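Local coordinates for protein ethylbenzene dehydrogenase beta-subunit (Aromatoleum aromaticum, PDB 2IVF) that carries three iron/sulfur clusters of the SF4 type and one Fe3-S4 cluster, as the ferredoxin-like, probably electron-transferring beta subunit of a dehydrogenase, at residues B[150-155]-B[194-199]. Residues are numbered along the deposited sequence; the frame is centred on the assembly and turned at random.
Sequences MCNHCT and CPYKAI. With SF4 (iron/sulfur cluster), chain S.
N152 points the NH2 end of its amide at one face of the Y196 ring, and an iron/sulfur cluster lies beside both. Traced outward, N152 leaves the backbone with CG beside its own N (chi1 -60°). N152 CB passes 3.9 Å from cluster sulfide S2, and N152 ND2 ends over the centre of the Y196 ring, 3.3 Å from CG of Y196. Amide and ring planes stand 60° apart, so the amide is tilted against the face, bringing an N-H donor to the pi cloud; an asparagine is short enough to do this while its backbone stays near the cluster. Y196 in turn brings CD2 to 3.6 Å from S2, and its OH points away from the cluster, hydrogen-bonding L260 O. Both segments belong to a ferredoxin-type 4Fe-4S dicluster domain, where C151 and C154 open a CxxCxxxxC motif and C194 comes from the other half, followed by the proline usual after such a remote cysteine. C151 SG binds iron FE4, C154 SG iron FE3 and C194 SG iron FE1. Two of these thiolates also accept backbone N-H bonds, H153 N to C151 SG and A198 N to C194 SG (3.2 Å, nearly straight at 176°), which probably soften their negative charge. A198 keeps its methyl 3.9 Å from CA of C151, small enough to let the two loops close beside S2, while I199 brings its apolar CG1 to 3.2 Å from S3.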
loop_
_atom_site.group_PDB
_atom_site.type_symbol
_atom_site.label_atom_id
_atom_site.label_comp_id
_atom_site.label_asym_id
_atom_site.label_seq_id
_atom_site.Cartn_x
_atom_site.Cartn_y
_atom_site.Cartn_z
ATOM N N MET B 150 2.294 -11.164 -17.374
ATOM C CA MET B 150 3.576 -11.841 -17.315
ATOM C C MET B 150 3.824 -12.385 -18.714
ATOM O O MET B 150 3.065 -12.083 -19.644
ATOM C CB MET B 150 3.544 -13.022 -16.320
ATOM C CG MET B 150 2.945 -12.759 -14.986
ATOM S SD MET B 150 1.151 -12.993 -14.867
ATOM C CE MET B 150 1.109 -14.809 -14.788
ATOM N N CYS B 151 4.832 -13.236 -18.868
ATOM C CA CYS B 151 5.007 -13.912 -20.152
ATOM C C CYS B 151 3.830 -14.860 -20.303
ATOM O O CYS B 151 3.419 -15.514 -19.350
ATOM C CB CYS B 151 6.322 -14.662 -20.255
ATOM S SG CYS B 151 6.378 -15.910 -21.559
ATOM N N ASN B 152 3.300 -14.930 -21.520
ATOM C CA ASN B 152 2.134 -15.727 -21.812
ATOM C C ASN B 152 2.444 -17.191 -22.125
ATOM O O ASN B 152 1.532 -17.956 -22.357
ATOM C CB ASN B 152 1.333 -15.058 -22.962
ATOM C CG ASN B 152 0.891 -13.680 -22.604
ATOM O OD1 ASN B 152 0.064 -13.513 -21.694
ATOM N ND2 ASN B 152 1.508 -12.672 -23.209
ATOM N N HIS B 153 3.722 -17.575 -22.174
ATOM C CA HIS B 153 4.116 -18.932 -22.531
ATOM C C HIS B 153 3.345 -19.461 -23.690
ATOM O O HIS B 153 2.751 -20.555 -23.671
ATOM C CB HIS B 153 4.099 -19.832 -21.305
ATOM C CG HIS B 153 5.011 -19.334 -20.250
ATOM N ND1 HIS B 153 6.374 -19.556 -20.288
ATOM C CD2 HIS B 153 4.793 -18.512 -19.196
ATOM C CE1 HIS B 153 6.942 -18.942 -19.270
ATOM N NE2 HIS B 153 6.004 -18.313 -18.584
ATOM N N CYS B 154 3.411 -18.640 -24.740
ATOM C CA CYS B 154 2.652 -18.816 -25.937
ATOM C C CYS B 154 2.790 -20.185 -26.573
ATOM O O CYS B 154 3.825 -20.864 -26.474
ATOM C CB CYS B 154 3.065 -17.727 -26.929
ATOM S SG CYS B 154 2.858 -16.075 -26.251
ATOM N N THR B 155 1.729 -20.573 -27.259
ATOM C CA THR B 155 1.731 -21.811 -28.063
ATOM C C THR B 155 2.514 -21.614 -29.342
ATOM O O THR B 155 3.155 -22.542 -29.842
ATOM C CB THR B 155 0.280 -22.172 -28.419
ATOM O OG1 THR B 155 -0.454 -22.373 -27.208
ATOM C CG2 THR B 155 0.209 -23.407 -29.280
ATOM N N CYS B 194 8.721 -10.398 -29.596
ATOM C CA CYS B 194 7.670 -10.661 -28.642
ATOM C C CYS B 194 6.753 -9.444 -28.620
ATOM O O CYS B 194 7.170 -8.387 -28.187
ATOM C CB CYS B 194 8.202 -10.915 -27.239
ATOM S SG CYS B 194 6.868 -10.788 -26.004
ATOM N N PRO B 195 5.493 -9.603 -29.069
ATOM C CA PRO B 195 4.621 -8.452 -29.181
ATOM C C PRO B 195 4.119 -8.005 -27.841
ATOM O O PRO B 195 3.455 -6.981 -27.758
ATOM C CB PRO B 195 3.473 -8.995 -30.002
ATOM C CG PRO B 195 3.398 -10.391 -29.609
ATOM C CD PRO B 195 4.808 -10.841 -29.447
ATOM N N TYR B 196 4.399 -8.790 -26.804
ATOM C CA TYR B 196 4.083 -8.385 -25.417
ATOM C C TYR B 196 5.229 -7.689 -24.679
ATOM O O TYR B 196 5.084 -7.238 -23.501
ATOM C CB TYR B 196 3.671 -9.625 -24.649
ATOM C CG TYR B 196 2.457 -10.268 -25.218
ATOM C CD1 TYR B 196 1.174 -9.850 -24.851
ATOM C CD2 TYR B 196 2.578 -11.306 -26.101
ATOM C CE1 TYR B 196 0.024 -10.431 -25.439
ATOM C CE2 TYR B 196 1.446 -11.925 -26.673
ATOM C CZ TYR B 196 0.166 -11.491 -26.327
ATOM O OH TYR B 196 -0.899 -12.141 -26.934
ATOM N N LYS B 197 6.390 -7.677 -25.322
ATOM C CA LYS B 197 7.652 -7.223 -24.722
ATOM C C LYS B 197 7.887 -7.840 -23.361
ATOM O O LYS B 197 8.181 -7.138 -22.385
ATOM C CB LYS B 197 7.727 -5.690 -24.712
ATOM C CG LYS B 197 7.720 -5.097 -26.133
ATOM C CD LYS B 197 9.011 -5.475 -26.879
ATOM C CE LYS B 197 9.035 -5.147 -28.361
ATOM N NZ LYS B 197 8.130 -5.951 -29.231
ATOM N N ALA B 198 7.694 -9.165 -23.321
ATOM C CA ALA B 198 7.808 -9.974 -22.104
ATOM C C ALA B 198 9.191 -10.663 -21.997
ATOM O O ALA B 198 9.394 -11.578 -21.198
ATOM C CB ALA B 198 6.678 -10.999 -22.049
ATOM N N ILE B 199 10.145 -10.245 -22.818
ATOM C CA ILE B 199 11.536 -10.654 -22.660
ATOM C C ILE B 199 12.325 -9.376 -22.492
ATOM O O ILE B 199 12.040 -8.375 -23.171
ATOM C CB ILE B 199 12.097 -11.409 -23.890
ATOM C CG1 ILE B 199 11.235 -12.586 -24.289
ATOM C CG2 ILE B 199 13.510 -11.895 -23.618
ATOM C CD1 ILE B 199 11.946 -13.601 -25.295
HETATM FE FE1 SF4 S . 6.531 -13.082 -25.608
HETATM FE FE2 SF4 S . 7.685 -15.397 -26.090
HETATM FE FE3 SF4 S . 4.953 -15.245 -25.877
HETATM FE FE4 SF4 S . 6.495 -14.922 -23.632
HETATM S S1 SF4 S . 6.300 -16.829 -24.926
HETATM S S2 SF4 S . 4.736 -13.597 -24.322
HETATM S S3 SF4 S . 8.332 -13.922 -24.504
HETATM S S4 SF4 S . 6.255 -14.314 -27.535
#